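Local coordinates for glycosyl hydrolases family 31 family protein (Aspergillus niger, PDB 6DRU), which probably catalyses the release of alpha-xylose from the non-reducing terminal glucose of xyloglucan oligosaccharides, as a family 31 glycoside hydrolase, at residues V526-S529 with P535-R538; E539-W544 with M554-S559; G558-Y563 with W575-S580. All blocks are in the same frame, centred on the assembly; numbering follows the deposited sequence.

Interaction 1: residues V526-S529 with P535-R538. With BGC (beta-D-glucopyranose), chain G.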
# COMPACT_ATOMS: atom_id res chain seq x y z
N VAL A 526 -44.04 -10.84 3.82
CA VAL A 526 -45.09 -11.34 4.71
C VAL A 526 -46.12 -10.22 4.85
O VAL A 526 -45.83 -9.18 5.46
CB VAL A 526 -44.53 -11.77 6.07
CG1 VAL A 526 -45.61 -12.43 6.90
CG2 VAL A 526 -43.35 -12.71 5.88
N TRP A 527 -47.32 -10.43 4.30
CA TRP A 527 -48.27 -9.34 4.14
C TRP A 527 -48.67 -8.73 5.48
O TRP A 527 -48.87 -7.52 5.59
CB TRP A 527 -49.50 -9.81 3.38
CG TRP A 527 -50.37 -10.79 4.13
CD1 TRP A 527 -50.29 -12.15 4.10
CD2 TRP A 527 -51.44 -10.47 5.03
NE1 TRP A 527 -51.24 -12.70 4.92
CE2 TRP A 527 -51.96 -11.69 5.50
CE3 TRP A 527 -52.00 -9.27 5.48
CZ2 TRP A 527 -53.02 -11.74 6.41
CZ3 TRP A 527 -53.06 -9.33 6.37
CH2 TRP A 527 -53.56 -10.56 6.83
N TRP A 528 -48.79 -9.56 6.52
CA TRP A 528 -49.25 -9.10 7.83
C TRP A 528 -48.13 -8.59 8.72
O TRP A 528 -48.41 -8.13 9.83
CB TRP A 528 -50.01 -10.22 8.55
CG TRP A 528 -49.23 -11.50 8.68
CD1 TRP A 528 -49.32 -12.60 7.89
CD2 TRP A 528 -48.23 -11.80 9.67
NE1 TRP A 528 -48.45 -13.57 8.32
CE2 TRP A 528 -47.77 -13.10 9.41
CE3 TRP A 528 -47.69 -11.09 10.75
CZ2 TRP A 528 -46.79 -13.71 10.19
CZ3 TRP A 528 -46.72 -11.70 11.52
CH2 TRP A 528 -46.28 -13.00 11.24
N SER A 529 -46.88 -8.67 8.27
CA SER A 529 -45.74 -8.34 9.12
C SER A 529 -45.84 -6.92 9.65
O SER A 529 -45.94 -5.96 8.88
CB SER A 529 -44.44 -8.53 8.34
OG SER A 529 -43.31 -8.18 9.13
N PRO A 535 -54.84 -9.87 13.05
CA PRO A 535 -54.70 -10.90 14.09
C PRO A 535 -53.41 -11.68 13.98
O PRO A 535 -52.92 -12.19 15.00
CB PRO A 535 -55.93 -11.79 13.87
CG PRO A 535 -56.88 -10.96 13.07
CD PRO A 535 -56.03 -10.08 12.21
N GLU A 536 -52.85 -11.79 12.78
CA GLU A 536 -51.62 -12.56 12.60
C GLU A 536 -50.47 -11.95 13.38
O GLU A 536 -49.76 -12.64 14.12
CB GLU A 536 -51.27 -12.66 11.11
CG GLU A 536 -52.20 -13.53 10.28
CD GLU A 536 -53.47 -12.81 9.85
OE1 GLU A 536 -53.71 -11.68 10.33
OE2 GLU A 536 -54.21 -13.37 9.01
N TYR A 537 -50.26 -10.64 13.22
CA TYR A 537 -49.17 -9.98 13.93
C TYR A 537 -49.49 -9.75 15.40
O TYR A 537 -48.58 -9.73 16.24
CB TYR A 537 -48.81 -8.65 13.27
CG TYR A 537 -47.67 -7.96 13.98
CD1 TYR A 537 -46.38 -8.48 13.93
CD2 TYR A 537 -47.89 -6.81 14.73
CE1 TYR A 537 -45.34 -7.86 14.58
CE2 TYR A 537 -46.85 -6.19 15.39
CZ TYR A 537 -45.58 -6.72 15.32
OH TYR A 537 -44.54 -6.11 15.97
N ARG A 538 -50.77 -9.55 15.74
CA ARG A 538 -51.15 -9.45 17.14
C ARG A 538 -50.73 -10.69 17.92
O ARG A 538 -50.31 -10.60 19.08
CB ARG A 538 -52.65 -9.21 17.26
CG ARG A 538 -53.07 -7.78 17.00
CD ARG A 538 -54.56 -7.69 16.73
NE ARG A 538 -55.07 -6.33 16.88
CZ ARG A 538 -56.34 -5.99 16.73
NH1 ARG A 538 -57.24 -6.91 16.43
NH2 ARG A 538 -56.71 -4.72 16.89
C2 BGC G . -56.65 -12.30 4.37
C3 BGC G . -55.33 -12.88 3.87
C4 BGC G . -54.99 -12.34 2.48
C5 BGC G . -55.11 -10.83 2.44
C6 BGC G . -54.84 -10.30 1.03
C1 BGC G . -56.67 -10.78 4.21
O2 BGC G . -56.83 -12.63 5.75
O3 BGC G . -55.43 -14.31 3.82
O4 BGC G . -53.65 -12.73 2.14
O5 BGC G . -56.42 -10.44 2.85
O6 BGC G . -53.82 -9.30 1.09
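W528 and E536 form the centre of a CH-pi packing contact between a beta turn and the first turn of helix 535-548, on the outer part of the family 31 TIM barrel. The loop after strand 513-514 makes a type I turn over V526-S529 and then runs into the helix, so the turn packs against the helix that follows it. E536 CB sits over the face of the W528 indole, 3.5 Å from the centroid of the five-membered ring and 19° off its normal. On the opposite face lies V526 CG1, so the indole is sandwiched between two aliphatic groups. Farther along, W528 CE3 approaches Y537 CB at 3.7 Å, while the tyrosine hydroxyl is engaged elsewhere, by the carbonyl of G518.

Bent at chi2 (82°), the E536 chain carries its carboxylate away from W528 to the edge of the other indole. There OE2 comes within 3.3 Å of W527 CZ2, near the ring plane, with the carboxylate turned 77° from that plane. W528 CB backs one face of W527, and the glucose of chain G lies over the other, its O4 offset toward the rim.

No hydrogen bond crosses between the segments. E536 therefore works through both halves: its CB meets a pi face, whereas its carboxylate lies at the C-H edge of W527, probably a weakly favourable electrostatic approach, and the nearby helix N-terminus would probably favour that negative charge.

Interaction 2: residues E539-W544 with M554-S559. With XYS (alpha-D-xylopyranose), chain N; BGC (beta-D-glucopyranose), chain F; BGC (beta-D-glucopyranose), chain B.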
# COMPACT_ATOMS: atom_id res chain seq x y z
N GLU A 539 -50.84 -11.87 17.29
CA GLU A 539 -50.38 -13.09 17.93
C GLU A 539 -48.87 -13.06 18.13
O GLU A 539 -48.36 -13.36 19.22
CB GLU A 539 -50.78 -14.30 17.09
CG GLU A 539 -50.35 -15.64 17.69
CD GLU A 539 -50.48 -16.78 16.70
OE1 GLU A 539 -50.71 -16.51 15.50
OE2 GLU A 539 -50.35 -17.95 17.12
N LEU A 540 -48.13 -12.68 17.08
CA LEU A 540 -46.67 -12.62 17.17
C LEU A 540 -46.21 -11.64 18.24
O LEU A 540 -45.29 -11.93 19.01
CB LEU A 540 -46.08 -12.26 15.82
CG LEU A 540 -44.56 -12.04 15.77
CD1 LEU A 540 -43.81 -13.25 16.30
CD2 LEU A 540 -44.12 -11.70 14.36
N TYR A 541 -46.84 -10.46 18.30
CA TYR A 541 -46.40 -9.45 19.26
C TYR A 541 -46.62 -9.91 20.69
O TYR A 541 -45.76 -9.68 21.56
CB TYR A 541 -47.13 -8.13 19.01
CG TYR A 541 -46.72 -7.04 19.97
CD1 TYR A 541 -45.53 -6.34 19.79
CD2 TYR A 541 -47.50 -6.73 21.08
CE1 TYR A 541 -45.14 -5.36 20.68
CE2 TYR A 541 -47.12 -5.75 21.97
CZ TYR A 541 -45.94 -5.06 21.76
OH TYR A 541 -45.55 -4.08 22.64
N VAL A 542 -47.76 -10.54 20.97
CA VAL A 542 -48.04 -10.97 22.34
C VAL A 542 -47.07 -12.06 22.77
O VAL A 542 -46.62 -12.09 23.92
CB VAL A 542 -49.51 -11.42 22.46
CG1 VAL A 542 -49.75 -12.11 23.79
CG2 VAL A 542 -50.43 -10.22 22.31
N ARG A 543 -46.73 -12.97 21.85
CA ARG A 543 -45.69 -13.95 22.14
C ARG A 543 -44.35 -13.26 22.40
O ARG A 543 -43.62 -13.63 23.33
CB ARG A 543 -45.56 -14.94 20.99
CG ARG A 543 -46.78 -15.82 20.75
CD ARG A 543 -47.01 -16.77 21.91
NE ARG A 543 -47.92 -17.85 21.55
CZ ARG A 543 -48.29 -18.82 22.37
NH1 ARG A 543 -47.84 -18.84 23.62
NH2 ARG A 543 -49.12 -19.76 21.96
N TRP A 544 -44.02 -12.26 21.59
CA TRP A 544 -42.74 -11.57 21.72
C TRP A 544 -42.70 -10.73 22.99
O TRP A 544 -41.71 -10.76 23.73
CB TRP A 544 -42.51 -10.70 20.48
CG TRP A 544 -41.07 -10.50 20.11
CD1 TRP A 544 -40.03 -10.27 20.96
CD2 TRP A 544 -40.52 -10.49 18.79
NE1 TRP A 544 -38.86 -10.13 20.25
CE2 TRP A 544 -39.14 -10.26 18.91
CE3 TRP A 544 -41.07 -10.66 17.51
CZ2 TRP A 544 -38.29 -10.19 17.81
CZ3 TRP A 544 -40.23 -10.59 16.42
CH2 TRP A 544 -38.86 -10.36 16.57
N MET A 554 -36.81 -5.22 29.86
CA MET A 554 -38.07 -5.37 29.14
C MET A 554 -38.37 -4.05 28.43
O MET A 554 -38.68 -3.05 29.08
CB MET A 554 -39.20 -5.76 30.08
CG MET A 554 -40.50 -6.11 29.38
SD MET A 554 -41.91 -6.16 30.49
CE MET A 554 -43.22 -6.62 29.36
N ARG A 555 -38.27 -4.06 27.10
CA ARG A 555 -38.50 -2.85 26.31
C ARG A 555 -39.18 -3.23 25.00
O ARG A 555 -38.79 -4.19 24.34
CB ARG A 555 -37.18 -2.12 26.02
CG ARG A 555 -37.23 -1.19 24.81
CD ARG A 555 -35.92 -0.44 24.62
NE ARG A 555 -35.77 0.07 23.26
CZ ARG A 555 -35.27 -0.63 22.25
NH1 ARG A 555 -34.87 -1.88 22.46
NH2 ARG A 555 -35.17 -0.10 21.04
N THR A 556 -40.21 -2.46 24.65
CA THR A 556 -40.90 -2.61 23.38
C THR A 556 -40.52 -1.46 22.46
O THR A 556 -40.32 -0.33 22.91
CB THR A 556 -42.42 -2.67 23.58
OG1 THR A 556 -43.07 -2.81 22.30
CG2 THR A 556 -42.93 -1.41 24.27
N HIS A 557 -40.42 -1.75 21.17
CA HIS A 557 -40.01 -0.78 20.17
C HIS A 557 -40.22 -1.40 18.79
O HIS A 557 -40.24 -2.62 18.64
CB HIS A 557 -38.54 -0.38 20.35
CG HIS A 557 -38.04 0.57 19.31
ND1 HIS A 557 -38.55 1.84 19.15
CD2 HIS A 557 -37.07 0.44 18.38
CE1 HIS A 557 -37.92 2.45 18.16
NE2 HIS A 557 -37.02 1.62 17.67
N GLY A 558 -40.39 -0.54 17.80
CA GLY A 558 -40.53 -1.01 16.43
C GLY A 558 -41.15 0.05 15.55
O GLY A 558 -41.65 1.07 16.02
N SER A 559 -41.11 -0.23 14.25
CA SER A 559 -41.73 0.62 13.23
C SER A 559 -42.91 -0.17 12.68
O SER A 559 -42.77 -0.97 11.75
CB SER A 559 -40.73 0.99 12.14
OG SER A 559 -41.29 1.92 11.23
C1 XYS N . -32.16 2.64 13.81
C2 XYS N . -32.41 1.96 15.14
C3 XYS N . -33.90 1.99 15.43
C4 XYS N . -34.40 3.42 15.34
C5 XYS N . -33.98 4.01 14.02
O1 XYS N . -32.88 1.98 12.80
O2 XYS N . -31.97 0.62 15.08
O3 XYS N . -34.13 1.49 16.73
O4 XYS N . -35.80 3.42 15.44
O5 XYS N . -32.57 3.98 13.89
C2 BGC F . -38.04 1.82 9.02
C3 BGC F . -36.67 2.23 8.63
C4 BGC F . -36.05 1.21 7.67
C5 BGC F . -37.00 0.94 6.53
C6 BGC F . -36.42 -0.14 5.63
C1 BGC F . -38.84 1.58 7.76
O2 BGC F . -38.67 2.85 9.81
O3 BGC F . -35.88 2.33 9.76
O4 BGC F . -34.84 1.70 7.14
O5 BGC F . -38.24 0.50 7.04
O6 BGC F . -37.23 -0.28 4.49
C2 BGC B . -42.36 -0.22 5.30
C3 BGC B . -41.21 -0.21 6.25
C4 BGC B . -41.13 1.16 6.96
C5 BGC B . -42.46 1.51 7.55
C6 BGC B . -42.38 2.88 8.21
C1 BGC B . -43.61 0.21 6.02
O1 BGC B . -44.69 0.17 5.14
O2 BGC B . -42.52 -1.55 4.77
O3 BGC B . -40.04 -0.45 5.56
O4 BGC B . -40.17 1.11 7.99
O5 BGC B . -43.45 1.54 6.53
O6 BGC B . -42.94 3.86 7.36
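Y541 meets T556 through a single hydroxyl-to-hydroxyl bond, buried between helix 535-548 and segment 554-559. Along the helix, E539 comes first, its OE2 taking the backbone N-H of N658. L540 turns instead toward W492 of helix 492-508.

Y541 is the residue that crosses. With CG anti to the backbone N (chi1 180°), the phenol reaches away from the helix until OH lies 2.8 Å from T556 OG1; either hydroxyl could be the donor. OG1 sits at the edge of the tyrosine ring, in its plane, and the two side chains cross at about a right angle. T556 OG1 is also bonded to N572 ND2, so this buried oxygen has two polar partners and the threonine's rotation is probably fixed.

V542 packs on I584, R543 sends NH2 to the carbonyl of A696, and W544 touches T494. Next to T556 in the other segment, H557 points away from the helix into the xylose pocket. Its NE2 donates to xylose O4 at 3.1 Å (143°), with O4 in the imidazole plane, and forms a second bond of 3.0 Å with O3 whose direction is open.

The helix thus lies behind the C-terminal end of the last barrel strand: the short, weakly bonded strand 554-555 pairs in parallel with strand 252-254 to close the barrel, T556 touches Y252 and Q254, and helices 492-508 and 582-594 adjoin helix 535-548.

Interaction 3: residues G558-Y563 with W575-S580. With BGC (beta-D-glucopyranose), chain F; BGC (beta-D-glucopyranose), chain B.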
# COMPACT_ATOMS: atom_id res chain seq x y z
N GLY A 558 -40.39 -0.54 17.80
CA GLY A 558 -40.53 -1.01 16.43
C GLY A 558 -41.15 0.05 15.55
O GLY A 558 -41.65 1.07 16.02
N SER A 559 -41.11 -0.23 14.25
CA SER A 559 -41.73 0.62 13.23
C SER A 559 -42.91 -0.17 12.68
O SER A 559 -42.77 -0.97 11.75
CB SER A 559 -40.73 0.99 12.14
OG SER A 559 -41.29 1.92 11.23
N ARG A 560 -44.09 0.06 13.25
CA ARG A 560 -45.27 -0.71 12.93
C ARG A 560 -46.00 -0.13 11.72
O ARG A 560 -45.83 1.04 11.36
CB ARG A 560 -46.23 -0.75 14.13
CG ARG A 560 -45.58 -1.21 15.43
CD ARG A 560 -45.31 -2.70 15.43
NE ARG A 560 -44.71 -3.13 16.69
CZ ARG A 560 -43.44 -3.49 16.82
NH1 ARG A 560 -42.63 -3.47 15.76
NH2 ARG A 560 -42.97 -3.87 18.00
N THR A 561 -46.83 -0.97 11.10
CA THR A 561 -47.81 -0.54 10.13
C THR A 561 -49.20 -0.84 10.68
O THR A 561 -49.36 -1.57 11.65
CB THR A 561 -47.59 -1.22 8.77
OG1 THR A 561 -48.62 -0.83 7.85
CG2 THR A 561 -47.57 -2.73 8.91
N CYS A 562 -50.22 -0.25 10.06
CA CYS A 562 -51.57 -0.33 10.61
C CYS A 562 -52.58 0.07 9.55
O CYS A 562 -52.24 0.64 8.51
CB CYS A 562 -51.70 0.55 11.86
SG CYS A 562 -51.38 2.32 11.62
N TYR A 563 -53.85 -0.25 9.83
CA TYR A 563 -54.96 0.17 8.99
C TYR A 563 -55.59 1.49 9.44
O TYR A 563 -56.20 2.18 8.62
CB TYR A 563 -56.05 -0.91 8.97
CG TYR A 563 -55.65 -2.19 8.27
CD1 TYR A 563 -54.79 -2.18 7.18
CD2 TYR A 563 -56.16 -3.41 8.69
CE1 TYR A 563 -54.44 -3.36 6.54
CE2 TYR A 563 -55.81 -4.59 8.06
CZ TYR A 563 -54.95 -4.56 6.99
OH TYR A 563 -54.60 -5.74 6.36
N TRP A 575 -52.32 -0.95 24.68
CA TRP A 575 -53.73 -0.95 24.33
C TRP A 575 -53.95 -0.85 22.82
O TRP A 575 -55.09 -0.64 22.39
CB TRP A 575 -54.45 0.20 25.03
CG TRP A 575 -53.74 1.50 24.88
CD1 TRP A 575 -53.85 2.37 23.83
CD2 TRP A 575 -52.81 2.08 25.80
NE1 TRP A 575 -53.04 3.46 24.04
CE2 TRP A 575 -52.40 3.31 25.24
CE3 TRP A 575 -52.30 1.69 27.03
CZ2 TRP A 575 -51.49 4.15 25.88
CZ3 TRP A 575 -51.39 2.52 27.67
CH2 TRP A 575 -51.00 3.74 27.10
N SER A 576 -52.90 -1.00 22.02
CA SER A 576 -52.99 -0.79 20.58
C SER A 576 -53.05 -2.09 19.79
O SER A 576 -52.93 -2.06 18.56
CB SER A 576 -51.80 0.06 20.11
OG SER A 576 -51.72 1.27 20.83
N TYR A 577 -53.23 -3.23 20.46
CA TYR A 577 -53.16 -4.53 19.80
C TYR A 577 -54.47 -5.31 19.95
O TYR A 577 -54.46 -6.54 19.98
CB TYR A 577 -51.99 -5.35 20.34
CG TYR A 577 -50.65 -4.80 19.93
CD1 TYR A 577 -50.05 -3.76 20.63
CD2 TYR A 577 -49.98 -5.32 18.82
CE1 TYR A 577 -48.82 -3.26 20.25
CE2 TYR A 577 -48.75 -4.82 18.44
CZ TYR A 577 -48.18 -3.79 19.15
OH TYR A 577 -46.96 -3.29 18.76
N GLY A 578 -55.58 -4.60 20.02
CA GLY A 578 -56.87 -5.25 20.15
C GLY A 578 -57.34 -5.29 21.59
O GLY A 578 -56.55 -5.41 22.54
N ALA A 579 -58.66 -5.19 21.77
CA ALA A 579 -59.22 -5.17 23.12
C ALA A 579 -58.96 -6.48 23.86
O ALA A 579 -58.76 -6.47 25.08
CB ALA A 579 -60.72 -4.89 23.06
N SER A 580 -58.96 -7.61 23.14
CA SER A 580 -58.74 -8.90 23.80
C SER A 580 -57.29 -9.07 24.25
O SER A 580 -57.03 -9.81 25.19
CB SER A 580 -59.13 -10.04 22.86
OG SER A 580 -58.38 -9.98 21.65
C2 BGC F . -38.04 1.82 9.02
C3 BGC F . -36.67 2.23 8.63
C4 BGC F . -36.05 1.21 7.67
C5 BGC F . -37.00 0.94 6.53
C6 BGC F . -36.42 -0.14 5.63
C1 BGC F . -38.84 1.58 7.76
O2 BGC F . -38.67 2.85 9.81
O3 BGC F . -35.88 2.33 9.76
O4 BGC F . -34.84 1.70 7.14
O5 BGC F . -38.24 0.50 7.04
O6 BGC F . -37.23 -0.28 4.49
C2 BGC B . -42.36 -0.22 5.30
C3 BGC B . -41.21 -0.21 6.25
C4 BGC B . -41.13 1.16 6.96
C5 BGC B . -42.46 1.51 7.55
C6 BGC B . -42.38 2.88 8.21
C1 BGC B . -43.61 0.21 6.02
O1 BGC B . -44.69 0.17 5.14
O2 BGC B . -42.52 -1.55 4.77
O3 BGC B . -40.04 -0.45 5.56
O4 BGC B . -40.17 1.11 7.99
O5 BGC B . -43.45 1.54 6.53
O6 BGC B . -42.94 3.86 7.36
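R560 and Y577 meet within the long loop that joins strand 554-555 to helix 582-594, where the arginine points its CB toward the second segment. From CB, the chain places CG beside the backbone N and bends at chi2 (-74°), which brings CG to 4.2 Å and CD to 3.8 Å from Y577 OH. NE then makes the contact itself: it donates to Y577 OH at 3.1 Å with an angle of 163°, although the hydroxyl is modelled too close to another atom and its exact place is less sure. The oxygen lies at the edge of the guanidinium, in its plane, whereas the phenol ring is turned 67° from that plane. NE has a second, weak bond to N572 OD1. Beyond CZ, NH1 bonds to the carbonyl of G519, and NH2 reaches the H557 carbonyl weakly.

Just before the arginine, S559 turns to the bound sugar, its OG lying 3.1 Å from O2 of the chain F glucose, which is linked through its C1 to O4 of the chain B glucose. The Y577 ring also stacks on that of Y541 of helix 535-548, whose side chain touches R560 as well.

The guanidinium N-H groups thus point to carbonyl, amide and phenol oxygens, two of them only weakly bonded. If the Y577 hydroxyl is placed correctly, the charge would probably polarise it, and the arginine joins distant parts of the loop that borders the sugar-binding cleft.

The three contacts lie close together on one flank of the barrel, interaction 1 having its centre about 12 Å from that of interaction 2 and about 10 Å from that of interaction 3. Helix 535-548 supplies a segment to the first two, which touch where W528 CZ3 lies 3.8 Å from L540 CD2. Interactions 2 and 3 share G558 and S559, and Y541 CE1 lies 3.8 Å from R560 NH2. R560 also packs on Y537, bringing interactions 1 and 3 together. H557 reaches the xylose directly, whereas the R560 side chain stays about 10 Å from both that sugar and the side chain of D487, the probable proton donor.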